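Local coordinates for protein beta 1-3 glucanase (PDB 5H4E) that probably hydrolyses beta-1,3-glucan chains through a glycoside hydrolase family 64 domain, at residues P2-K5 and V9-Q12; L11-N16 and I26-V31; D232-Y237 and L271-K276; G287-G292 and A301-A306; H62-K65 and G70-N73. All blocks are in the same frame, centred on the assembly; numbering follows the deposited sequence.

Contact 1: residues P2-K5 and V9-Q12; sequences PPLK and VTLQ
Pro2 opens the contact by laying CB of its ring against the side chain of Gln12, whose OE1 comes within 3.5 Å of that CB; CG of the same ring rests near Gln12 CB. The proline also reaches Thr10, with CB 3.9 Å from the methyl CG2. Pro3 reaches Gln12 more loosely, through CD, and makes its main contribution with the backbone. Its carbonyl O accepts a short bond of 2.6 Å from Thr10 OG1, with the hydroxyl lying in the carbonyl plane and a C=O...O angle of 150°. The threonine can reach it because OG1 stands anti to its own carbonyl carbon (chi1 -59°), which sends CG2 toward Pro2. Leu4 then brings CD2 to 3.7 Å from Thr10 OG1, crossing the threonine at about a right angle. At Lys5 the link is by water: the backbone N donates a hydrogen bond to a water at 2.7 Å, and this water donates to Thr10 OG1. The ends of two side chains are held elsewhere, Lys5 NZ by Asn46 O and Gln12 NE2 by Ser85 OG. One hydroxyl thus donates to a carbonyl and accepts from a water, using both of its hydrogen-bonding roles to fasten the irregular N-terminal segment 2-5 across strand 9-16, where prolines have no N-H to offer for regular sheet pairing.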
# COMPACT_ATOMS: atom_id res chain seq x y z
N PRO A 2 -16.71 16.15 -11.49
CA PRO A 2 -16.77 16.75 -10.16
C PRO A 2 -16.44 18.24 -10.18
O PRO A 2 -15.84 18.72 -11.15
CB PRO A 2 -15.72 15.95 -9.36
CG PRO A 2 -14.94 15.20 -10.35
CD PRO A 2 -15.80 14.99 -11.55
N PRO A 3 -16.81 18.96 -9.11
CA PRO A 3 -16.50 20.38 -9.01
C PRO A 3 -15.00 20.61 -8.97
O PRO A 3 -14.28 19.90 -8.26
CB PRO A 3 -17.16 20.79 -7.69
CG PRO A 3 -17.28 19.53 -6.92
CD PRO A 3 -17.54 18.47 -7.93
N LEU A 4 -14.53 21.59 -9.73
CA LEU A 4 -13.10 21.85 -9.82
C LEU A 4 -12.76 23.24 -9.29
O LEU A 4 -13.59 24.15 -9.32
CB LEU A 4 -12.62 21.70 -11.25
CG LEU A 4 -13.08 20.37 -11.87
CD1 LEU A 4 -12.89 20.36 -13.37
CD2 LEU A 4 -12.33 19.20 -11.22
N LYS A 5 -11.54 23.38 -8.80
CA LYS A 5 -11.03 24.67 -8.37
C LYS A 5 -9.72 24.89 -9.07
O LYS A 5 -8.89 23.99 -9.10
CB LYS A 5 -10.85 24.73 -6.86
CG LYS A 5 -12.03 25.32 -6.13
CD LYS A 5 -11.97 25.05 -4.64
CE LYS A 5 -10.70 25.57 -4.01
NZ LYS A 5 -10.86 25.68 -2.53
N VAL A 9 -6.62 19.69 -7.34
CA VAL A 9 -7.18 18.46 -7.91
C VAL A 9 -8.37 18.06 -7.05
O VAL A 9 -8.34 18.17 -5.82
CB VAL A 9 -6.15 17.31 -7.95
CG1 VAL A 9 -6.82 15.99 -8.32
CG2 VAL A 9 -5.02 17.63 -8.94
N THR A 10 -9.45 17.62 -7.68
CA THR A 10 -10.59 17.15 -6.93
C THR A 10 -10.58 15.62 -6.85
O THR A 10 -10.34 14.94 -7.86
CB THR A 10 -11.91 17.64 -7.55
OG1 THR A 10 -11.91 19.07 -7.58
CG2 THR A 10 -13.12 17.14 -6.75
N LEU A 11 -10.83 15.10 -5.66
CA LEU A 11 -11.02 13.68 -5.44
C LEU A 11 -12.50 13.42 -5.10
O LEU A 11 -12.97 13.80 -4.03
CB LEU A 11 -10.10 13.20 -4.32
CG LEU A 11 -8.63 13.60 -4.48
CD1 LEU A 11 -7.85 13.19 -3.26
CD2 LEU A 11 -8.01 12.98 -5.74
N GLN A 12 -13.22 12.79 -6.01
CA GLN A 12 -14.66 12.59 -5.84
C GLN A 12 -14.94 11.19 -5.31
O GLN A 12 -14.57 10.21 -5.94
CB GLN A 12 -15.38 12.80 -7.18
CG GLN A 12 -16.87 12.45 -7.15
CD GLN A 12 -17.68 13.50 -6.41
OE1 GLN A 12 -17.68 14.68 -6.78
NE2 GLN A 12 -18.33 13.09 -5.33
O HOH W 1 -10.14 21.06 -8.42

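Contact 2: residues L11-N16 and I26-V31; sequences LQVKNN and IYWAIV
Ile26 and Asn15 meet where two antiparallel strands of different sheets face one another, and the isoleucine is worth tracing outward. From CB the chain divides. CG2, anti to the backbone N, turns to Val13 and stops 4.4 Å from its CG1. CG1, anti to the carbonyl carbon (chi1 -62°), runs on in an extended chain (chi2 173°) that carries CD1 up to the amide of Asn15. There the methyl sits 3.5 Å from Asn15 ND2 and as near to CG, with CB and OD1 of the same residue a little farther off, so it covers the amide as a whole without pairing with either polar end. Those ends are engaged elsewhere: ND2 by Tyr21 O and Asn23 OD1, and OD1 by Thr17 OG1, which should fix the rotation of the amide against the methyl. Farther along, Val13 CG2 approaches Trp28 CD1 at 4.5 Å, oblique to the indole, whose NE1 is bonded to Gln84 O. Leu11 and Ile30 finish the row with methyl meeting methyl, CD1 to CD1 at 3.9 Å. No hydrogen bond joins the two segments; their axes pass 9.8 Å apart at 158°, a distance of sheet-on-sheet packing. Strand 9-16 belongs to the mixed sheet, between strands 86-92 and 366-374, and strand 26-33 to the large antiparallel sheet. Met97 and Ile99 of strand 95-101, together with Ala87 and Ile89 of strand 86-92, pack around this apolar layer.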
# COMPACT_ATOMS: atom_id res chain seq x y z
N LEU A 11 -10.83 15.10 -5.66
CA LEU A 11 -11.02 13.68 -5.44
C LEU A 11 -12.50 13.42 -5.10
O LEU A 11 -12.97 13.80 -4.03
CB LEU A 11 -10.10 13.20 -4.32
CG LEU A 11 -8.63 13.60 -4.48
CD1 LEU A 11 -7.85 13.19 -3.26
CD2 LEU A 11 -8.01 12.98 -5.74
N GLN A 12 -13.22 12.79 -6.01
CA GLN A 12 -14.66 12.59 -5.84
C GLN A 12 -14.94 11.19 -5.31
O GLN A 12 -14.57 10.21 -5.94
CB GLN A 12 -15.38 12.80 -7.18
CG GLN A 12 -16.87 12.45 -7.15
CD GLN A 12 -17.68 13.50 -6.41
OE1 GLN A 12 -17.68 14.68 -6.78
NE2 GLN A 12 -18.33 13.09 -5.33
N VAL A 13 -15.61 11.09 -4.15
CA VAL A 13 -16.02 9.77 -3.67
C VAL A 13 -17.31 9.37 -4.39
O VAL A 13 -18.25 10.17 -4.49
CB VAL A 13 -16.26 9.74 -2.13
CG1 VAL A 13 -16.65 8.32 -1.68
CG2 VAL A 13 -15.00 10.18 -1.38
N LYS A 14 -17.33 8.16 -4.93
CA LYS A 14 -18.54 7.61 -5.54
C LYS A 14 -19.01 6.36 -4.80
O LYS A 14 -18.28 5.38 -4.65
CB LYS A 14 -18.30 7.29 -7.02
CG LYS A 14 -19.52 6.76 -7.74
CD LYS A 14 -20.51 7.87 -8.06
CE LYS A 14 -21.73 7.29 -8.77
NZ LYS A 14 -21.32 6.26 -9.78
N ASN A 15 -20.26 6.40 -4.35
CA ASN A 15 -20.86 5.30 -3.58
C ASN A 15 -21.37 4.18 -4.49
O ASN A 15 -22.41 4.33 -5.14
CB ASN A 15 -22.00 5.87 -2.72
CG ASN A 15 -22.63 4.85 -1.78
OD1 ASN A 15 -22.39 3.65 -1.87
ND2 ASN A 15 -23.46 5.34 -0.87
N ASN A 16 -20.63 3.07 -4.54
CA ASN A 16 -21.04 1.93 -5.35
C ASN A 16 -21.37 0.71 -4.49
O ASN A 16 -21.18 -0.44 -4.92
CB ASN A 16 -19.95 1.57 -6.36
CG ASN A 16 -19.73 2.66 -7.39
OD1 ASN A 16 -20.68 3.30 -7.85
ND2 ASN A 16 -18.48 2.89 -7.76
N ILE A 26 -20.79 7.07 4.92
CA ILE A 26 -19.44 6.99 4.38
C ILE A 26 -18.65 8.19 4.88
O ILE A 26 -19.10 9.32 4.76
CB ILE A 26 -19.46 6.95 2.85
CG1 ILE A 26 -20.20 5.70 2.37
CG2 ILE A 26 -18.03 6.98 2.29
CD1 ILE A 26 -20.43 5.67 0.86
N TYR A 27 -17.47 7.95 5.44
CA TYR A 27 -16.65 9.02 6.01
C TYR A 27 -15.30 9.10 5.33
O TYR A 27 -14.65 8.09 5.14
CB TYR A 27 -16.44 8.79 7.50
CG TYR A 27 -17.71 8.74 8.31
CD1 TYR A 27 -18.08 9.82 9.11
CD2 TYR A 27 -18.53 7.61 8.29
CE1 TYR A 27 -19.23 9.78 9.87
CE2 TYR A 27 -19.71 7.57 9.06
CZ TYR A 27 -20.04 8.67 9.85
OH TYR A 27 -21.19 8.66 10.62
N TRP A 28 -14.85 10.31 4.99
CA TRP A 28 -13.50 10.45 4.46
C TRP A 28 -12.66 11.48 5.23
O TRP A 28 -13.20 12.45 5.79
CB TRP A 28 -13.53 10.82 2.98
CG TRP A 28 -14.12 12.16 2.71
CD1 TRP A 28 -15.43 12.45 2.43
CD2 TRP A 28 -13.42 13.41 2.67
NE1 TRP A 28 -15.58 13.79 2.22
CE2 TRP A 28 -14.37 14.40 2.36
CE3 TRP A 28 -12.09 13.78 2.86
CZ2 TRP A 28 -14.03 15.74 2.26
CZ3 TRP A 28 -11.75 15.11 2.74
CH2 TRP A 28 -12.72 16.07 2.44
N ALA A 29 -11.36 11.25 5.24
CA ALA A 29 -10.37 12.19 5.76
C ALA A 29 -9.10 12.05 4.94
O ALA A 29 -8.75 10.95 4.52
CB ALA A 29 -10.08 11.91 7.25
N ILE A 30 -8.42 13.16 4.67
CA ILE A 30 -7.11 13.09 4.00
C ILE A 30 -6.03 13.59 4.95
O ILE A 30 -6.11 14.72 5.43
CB ILE A 30 -7.06 13.92 2.71
CG1 ILE A 30 -8.12 13.42 1.72
CG2 ILE A 30 -5.68 13.84 2.08
CD1 ILE A 30 -8.24 14.31 0.48
N VAL A 31 -5.02 12.76 5.18
CA VAL A 31 -3.90 13.14 6.01
C VAL A 31 -2.61 12.98 5.22
O VAL A 31 -2.51 12.10 4.36
CB VAL A 31 -3.86 12.29 7.30
CG1 VAL A 31 -5.09 12.57 8.14
CG2 VAL A 31 -3.78 10.80 6.96

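Contact 3: residues D232-Y237 and L271-K276; sequences DVYSYY and LYIHGK
Tyr234 ties helix 227-236 to the turn that leaves the edge strand 271-273 of a four-stranded antiparallel sheet, an example of a helix packed on an antiparallel sheet, here at the loop after its edge strand. Its phenol is held in two ways. At the rim, OH donates to Gly275 O at 2.8 Å; the donor lies in the carbonyl plane on a lone pair, with a C=O...O angle of 143°. Over one face runs the aliphatic part of Lys276 in a CH-pi contact, its CG 4.0 Å from the ring centroid and only 10° off the normal. The lysine keeps CG anti to its backbone N (chi1 174°), an extended start that draws CB, CG and CD across the ring in the direction opposite to that of the tyrosine. Ile273 adds a lighter touch, CG2 lying 4.2 Å from Tyr234 OH.

Farther out, both partners have further support. Phe260 of strand 259-264 meets the tyrosine ring edge-to-face, and Val255 and Pro277 pack on the same side chain. The lysine is drawn back to the helix, because NZ bonds to Asn231 OD1, one turn before Tyr234, which helps keep the aliphatic chain over the ring. Gly275 has a positive phi, a backbone shape at which a CB would strike the preceding carbonyl, and the oxygen that receives the phenol is its own, while CA of Lys276 comes within 3.7 Å of Tyr234 CE2.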
# COMPACT_ATOMS: atom_id res chain seq x y z
N ASP A 232 18.03 -21.50 -1.23
CA ASP A 232 18.39 -22.05 -2.55
C ASP A 232 18.94 -20.96 -3.44
O ASP A 232 19.96 -21.14 -4.12
CB ASP A 232 17.18 -22.70 -3.23
CG ASP A 232 16.77 -24.00 -2.58
OD1 ASP A 232 17.58 -24.56 -1.82
OD2 ASP A 232 15.63 -24.45 -2.84
N VAL A 233 18.24 -19.82 -3.44
CA VAL A 233 18.59 -18.70 -4.30
C VAL A 233 19.95 -18.10 -3.93
O VAL A 233 20.79 -17.85 -4.80
CB VAL A 233 17.49 -17.60 -4.27
CG1 VAL A 233 18.00 -16.29 -4.86
CG2 VAL A 233 16.25 -18.09 -5.01
N TYR A 234 20.18 -17.87 -2.64
CA TYR A 234 21.50 -17.37 -2.23
C TYR A 234 22.64 -18.38 -2.50
O TYR A 234 23.76 -17.99 -2.84
CB TYR A 234 21.47 -16.97 -0.76
CG TYR A 234 21.15 -15.52 -0.58
CD1 TYR A 234 19.99 -14.96 -1.11
CD2 TYR A 234 22.02 -14.68 0.11
CE1 TYR A 234 19.70 -13.60 -0.94
CE2 TYR A 234 21.74 -13.33 0.28
CZ TYR A 234 20.58 -12.80 -0.25
OH TYR A 234 20.32 -11.46 -0.07
N SER A 235 22.34 -19.67 -2.36
CA SER A 235 23.31 -20.73 -2.64
C SER A 235 23.64 -20.76 -4.13
O SER A 235 24.81 -20.84 -4.53
CB SER A 235 22.77 -22.07 -2.16
OG SER A 235 23.65 -23.15 -2.47
N TYR A 236 22.59 -20.69 -4.95
CA TYR A 236 22.74 -20.69 -6.40
C TYR A 236 23.60 -19.53 -6.89
O TYR A 236 24.54 -19.73 -7.64
CB TYR A 236 21.35 -20.65 -7.06
CG TYR A 236 21.41 -20.78 -8.56
CD1 TYR A 236 21.56 -22.03 -9.16
CD2 TYR A 236 21.33 -19.66 -9.38
CE1 TYR A 236 21.63 -22.16 -10.55
CE2 TYR A 236 21.39 -19.78 -10.77
CZ TYR A 236 21.54 -21.03 -11.34
OH TYR A 236 21.61 -21.15 -12.72
N TYR A 237 23.28 -18.31 -6.43
CA TYR A 237 23.94 -17.11 -6.94
C TYR A 237 25.30 -16.85 -6.28
O TYR A 237 25.95 -15.85 -6.56
CB TYR A 237 23.00 -15.88 -6.78
CG TYR A 237 21.92 -15.83 -7.85
CD1 TYR A 237 22.26 -15.92 -9.20
CD2 TYR A 237 20.57 -15.76 -7.52
CE1 TYR A 237 21.29 -15.90 -10.19
CE2 TYR A 237 19.59 -15.74 -8.51
CZ TYR A 237 19.96 -15.81 -9.84
OH TYR A 237 19.01 -15.80 -10.84
N LEU A 271 27.63 -2.54 -5.18
CA LEU A 271 26.26 -2.23 -4.79
C LEU A 271 25.71 -3.40 -3.98
O LEU A 271 25.63 -4.52 -4.48
CB LEU A 271 25.42 -1.95 -6.03
CG LEU A 271 25.91 -0.82 -6.93
CD1 LEU A 271 25.23 -0.86 -8.28
CD2 LEU A 271 25.68 0.55 -6.28
N TYR A 272 25.34 -3.13 -2.73
CA TYR A 272 25.06 -4.20 -1.77
C TYR A 272 23.61 -4.35 -1.31
O TYR A 272 22.96 -3.37 -0.98
CB TYR A 272 25.92 -4.00 -0.52
CG TYR A 272 27.35 -4.40 -0.69
CD1 TYR A 272 27.83 -5.58 -0.14
CD2 TYR A 272 28.23 -3.61 -1.40
CE1 TYR A 272 29.13 -5.96 -0.29
CE2 TYR A 272 29.55 -3.98 -1.56
CZ TYR A 272 29.99 -5.16 -1.01
OH TYR A 272 31.30 -5.54 -1.16
N ILE A 273 23.15 -5.59 -1.26
CA ILE A 273 22.13 -5.98 -0.30
C ILE A 273 22.90 -6.61 0.86
O ILE A 273 23.55 -7.65 0.70
CB ILE A 273 21.09 -6.96 -0.85
CG1 ILE A 273 20.44 -6.44 -2.12
CG2 ILE A 273 20.03 -7.25 0.19
CD1 ILE A 273 19.36 -7.35 -2.64
N HIS A 274 22.86 -5.97 2.02
CA HIS A 274 23.60 -6.46 3.18
C HIS A 274 22.85 -7.55 3.94
O HIS A 274 21.99 -7.27 4.76
CB HIS A 274 23.93 -5.30 4.11
CG HIS A 274 24.82 -4.27 3.47
ND1 HIS A 274 26.19 -4.40 3.42
CD2 HIS A 274 24.52 -3.12 2.82
CE1 HIS A 274 26.70 -3.37 2.78
NE2 HIS A 274 25.71 -2.58 2.40
N GLY A 275 23.18 -8.80 3.65
CA GLY A 275 22.59 -9.92 4.35
C GLY A 275 21.64 -10.75 3.51
O GLY A 275 21.37 -10.45 2.34
N LYS A 276 21.14 -11.81 4.13
CA LYS A 276 20.17 -12.70 3.53
C LYS A 276 18.81 -12.45 4.16
O LYS A 276 18.68 -12.46 5.39
CB LYS A 276 20.60 -14.15 3.71
CG LYS A 276 19.58 -15.16 3.24
CD LYS A 276 20.14 -16.57 3.24
CE LYS A 276 20.38 -17.09 4.63
NZ LYS A 276 20.93 -18.47 4.58

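Contact 4: residues G287-G292 and A301-A306; sequences GIFDGG and AQVCAA
Phe289 and Cys304 make the principal contact between the loop that leads into helix 294-309 and the helix itself. The first kind of interaction is CH-pi. Cys304 CB stands 3.9 Å from the centroid of the phenyl ring and 1° from its normal, so that it lies squarely over the centre and is almost equally distant from several of the ring carbons. The second is sulfur-aromatic: SG, carried anti to the backbone N (chi1 -178°), also lies over this face but farther toward the rim, 4.4 Å from the centroid and 24° off the normal, with CD2 its nearest ring atom. The third is plain apolar packing. Val303 comes to the ring at its edge, near the plane, CG1 touching Phe289 CE1 at 3.9 Å, and its side chain crosses that of the phenylalanine at about a right angle. Backbone atoms of the helix complete the fit, since Cys304 N lies 4.0 Å from Phe289 CE1.

No hydrogen bond crosses between the segments here, yet polar links hold the loop close by: Lys300 NZ of the same helix bonds to Asp290 O and Gly291 O, and Glu281 OE2 accepts a hydrogen bond from Ile288 N. All three touching side chains are buried. The chemistry is therefore that of the CB and sulfur of a buried cysteine, probably a neutral thiol, over the face of one aromatic ring, and a valine methyl at its edge, which packs a short 3-10 turn on the helix that follows it.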
# COMPACT_ATOMS: atom_id res chain seq x y z
N GLY A 287 13.67 -3.93 6.39
CA GLY A 287 14.91 -4.55 6.85
C GLY A 287 16.05 -4.32 5.88
O GLY A 287 16.35 -3.18 5.53
N ILE A 288 16.66 -5.41 5.40
CA ILE A 288 17.80 -5.28 4.49
C ILE A 288 17.38 -4.71 3.14
O ILE A 288 18.21 -4.21 2.38
CB ILE A 288 18.54 -6.64 4.30
CG1 ILE A 288 17.73 -7.62 3.46
CG2 ILE A 288 18.88 -7.24 5.65
CD1 ILE A 288 18.46 -8.96 3.25
N PHE A 289 16.08 -4.76 2.85
CA PHE A 289 15.56 -4.18 1.61
C PHE A 289 15.36 -2.66 1.74
O PHE A 289 14.99 -1.98 0.78
CB PHE A 289 14.25 -4.87 1.21
CG PHE A 289 14.43 -6.29 0.73
CD1 PHE A 289 15.37 -6.58 -0.26
CD2 PHE A 289 13.70 -7.33 1.28
CE1 PHE A 289 15.54 -7.89 -0.72
CE2 PHE A 289 13.86 -8.63 0.84
CZ PHE A 289 14.79 -8.92 -0.16
N ASP A 290 15.60 -2.13 2.94
CA ASP A 290 15.58 -0.68 3.18
C ASP A 290 16.97 -0.06 3.05
O ASP A 290 17.97 -0.73 3.33
CB ASP A 290 15.02 -0.34 4.57
CG ASP A 290 13.52 -0.49 4.65
OD1 ASP A 290 12.86 -0.38 3.60
OD2 ASP A 290 13.00 -0.69 5.78
N GLY A 291 17.01 1.20 2.65
CA GLY A 291 18.25 1.97 2.69
C GLY A 291 19.10 1.83 1.44
O GLY A 291 18.76 1.07 0.53
N GLY A 292 20.19 2.59 1.40
CA GLY A 292 21.16 2.49 0.32
C GLY A 292 21.08 3.65 -0.65
O GLY A 292 20.16 4.46 -0.56
N ALA A 301 14.47 -3.32 -4.64
CA ALA A 301 13.07 -3.38 -5.07
C ALA A 301 12.85 -4.56 -6.02
O ALA A 301 11.89 -5.32 -5.90
CB ALA A 301 12.66 -2.07 -5.74
N GLN A 302 13.76 -4.70 -6.98
CA GLN A 302 13.65 -5.77 -7.96
C GLN A 302 13.80 -7.13 -7.30
O GLN A 302 13.06 -8.06 -7.61
CB GLN A 302 14.69 -5.59 -9.04
CG GLN A 302 14.46 -4.37 -9.87
CD GLN A 302 13.59 -4.66 -11.07
OE1 GLN A 302 13.20 -5.81 -11.30
NE2 GLN A 302 13.30 -3.63 -11.87
N VAL A 303 14.76 -7.26 -6.39
CA VAL A 303 15.02 -8.54 -5.75
C VAL A 303 13.85 -8.92 -4.83
O VAL A 303 13.37 -10.06 -4.85
CB VAL A 303 16.36 -8.50 -4.96
CG1 VAL A 303 16.51 -9.72 -4.07
CG2 VAL A 303 17.55 -8.40 -5.96
N CYS A 304 13.36 -7.97 -4.06
CA CYS A 304 12.21 -8.25 -3.21
C CYS A 304 11.00 -8.71 -4.04
O CYS A 304 10.36 -9.71 -3.73
CB CYS A 304 11.85 -7.02 -2.39
SG CYS A 304 10.47 -7.29 -1.26
N ALA A 305 10.69 -7.95 -5.09
CA ALA A 305 9.57 -8.29 -5.96
C ALA A 305 9.77 -9.66 -6.59
O ALA A 305 8.82 -10.43 -6.72
CB ALA A 305 9.38 -7.23 -7.04
N ALA A 306 11.01 -9.99 -6.96
CA ALA A 306 11.26 -11.27 -7.62
C ALA A 306 11.08 -12.44 -6.64
O ALA A 306 10.62 -13.53 -7.02
CB ALA A 306 12.65 -11.29 -8.25

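Contact 5: residues H62-K65 and G70-N73; sequences HLTK and GTFN
Lys65 and Phe72 exchange two backbone bonds, Lys65 N to Phe72 O and Phe72 N to Lys65 O, each of 3.0 Å, and so form the hydrogen-bonded pair of an antiparallel ladder. Next to it Thr64 and Asn73 are the non-hydrogen-bonded pair, joined instead through their side chains: Thr64 OG1 donates to Asn73 OD1 at 2.9 Å, from above the plane of the amide (41° out of it) and not on a lone pair. The two side chains lie side by side and point the same way, while ND2 of the asparagine is taken by Asp58 OD1, an arrangement that fixes the amide at both ends.

His62 leans over the same face of the amide that Thr64 OG1 approaches. Its first torsion puts CG between the backbone N and carbonyl carbon (chi1 67°), the crowded position, from which the imidazole reaches over Asn73: CE1 is 3.1 Å from OD1, the two planes are 37° apart, and Asn73 CB lies over the ring face in a CH-pi contact. ND1 bonds to Leu63 O at 3.1 Å, approaching from well above the carbonyl plane, and so helps set the ring's rotation.

Weaker contacts fill the ladder. Thr64 CG2 meets Thr71 CG2 at 3.8 Å, and Asn73 CA approaches Leu63 O at 3.2 Å as a CA-H...O contact. Thr71 OG1 bonds to Thr66 OG1 nearer the turn. Two short strands, 63-67 and 70-74, thus form a surface beta hairpin, a two-stranded antiparallel sheet of its own.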
# COMPACT_ATOMS: atom_id res chain seq x y z
N HIS A 62 -14.63 15.75 19.09
CA HIS A 62 -13.67 14.66 19.01
C HIS A 62 -14.36 13.32 19.25
O HIS A 62 -15.52 13.27 19.66
CB HIS A 62 -12.53 14.83 20.01
CG HIS A 62 -12.95 14.70 21.45
ND1 HIS A 62 -13.30 13.49 22.02
CD2 HIS A 62 -13.04 15.61 22.45
CE1 HIS A 62 -13.63 13.68 23.29
NE2 HIS A 62 -13.47 14.96 23.58
N LEU A 63 -13.63 12.24 18.99
CA LEU A 63 -14.17 10.91 19.14
C LEU A 63 -13.68 10.31 20.45
O LEU A 63 -12.62 10.68 20.94
CB LEU A 63 -13.76 10.02 17.95
CG LEU A 63 -14.25 10.47 16.57
CD1 LEU A 63 -13.57 9.66 15.43
CD2 LEU A 63 -15.76 10.35 16.47
N THR A 64 -14.45 9.40 21.00
CA THR A 64 -14.03 8.68 22.19
C THR A 64 -14.34 7.20 22.02
O THR A 64 -15.37 6.83 21.45
CB THR A 64 -14.71 9.22 23.45
OG1 THR A 64 -14.54 10.64 23.49
CG2 THR A 64 -14.10 8.61 24.71
N LYS A 65 -13.43 6.35 22.50
CA LYS A 65 -13.62 4.90 22.38
C LYS A 65 -13.05 4.17 23.59
O LYS A 65 -11.96 4.50 24.06
CB LYS A 65 -12.96 4.40 21.09
CG LYS A 65 -12.96 2.88 20.91
CD LYS A 65 -14.33 2.35 20.52
CE LYS A 65 -14.25 0.84 20.22
NZ LYS A 65 -15.61 0.19 20.21
N GLY A 70 -8.38 0.59 27.88
CA GLY A 70 -8.78 1.87 28.47
C GLY A 70 -9.73 2.69 27.62
O GLY A 70 -10.24 2.21 26.60
N THR A 71 -9.97 3.93 28.05
CA THR A 71 -10.82 4.88 27.32
C THR A 71 -10.00 6.08 26.82
O THR A 71 -9.25 6.68 27.59
CB THR A 71 -11.98 5.36 28.22
OG1 THR A 71 -12.77 4.24 28.61
CG2 THR A 71 -12.87 6.38 27.50
N PHE A 72 -10.12 6.41 25.53
CA PHE A 72 -9.31 7.49 24.95
C PHE A 72 -10.09 8.42 24.03
O PHE A 72 -11.14 8.06 23.49
CB PHE A 72 -8.13 6.90 24.18
CG PHE A 72 -7.51 5.69 24.82
CD1 PHE A 72 -6.50 5.83 25.76
CD2 PHE A 72 -7.92 4.41 24.46
CE1 PHE A 72 -5.91 4.71 26.35
CE2 PHE A 72 -7.34 3.29 25.05
CZ PHE A 72 -6.33 3.44 26.00
N ASN A 73 -9.55 9.63 23.84
CA ASN A 73 -10.08 10.62 22.89
C ASN A 73 -9.26 10.67 21.61
O ASN A 73 -8.03 10.58 21.65
CB ASN A 73 -10.09 12.02 23.51
CG ASN A 73 -11.16 12.20 24.58
OD1 ASN A 73 -12.06 11.36 24.73
ND2 ASN A 73 -11.09 13.31 25.31

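Four contacts form two pairs; contact 5 stands apart. Contacts 1 and 2 share Leu11 and Gln12 on strand 9-16, their centres 12 Å apart: one fastens the N-terminal segment to the strand, the other packs the strand on the second sheet. Contact 5, next in sequence, is a separate hairpin whose centre lies 23 Å from that of contact 2. Contacts 3 and 4 come last, 11 Å apart between centres, and touch where Ile288 packs on residues 273-276. They lie across the chain's centre from contacts 1 and 2, with 47 Å between the centres of contacts 1 and 3. All five sample the two-sheet region, a surface hairpin and a helix-and-sheet region of one chain.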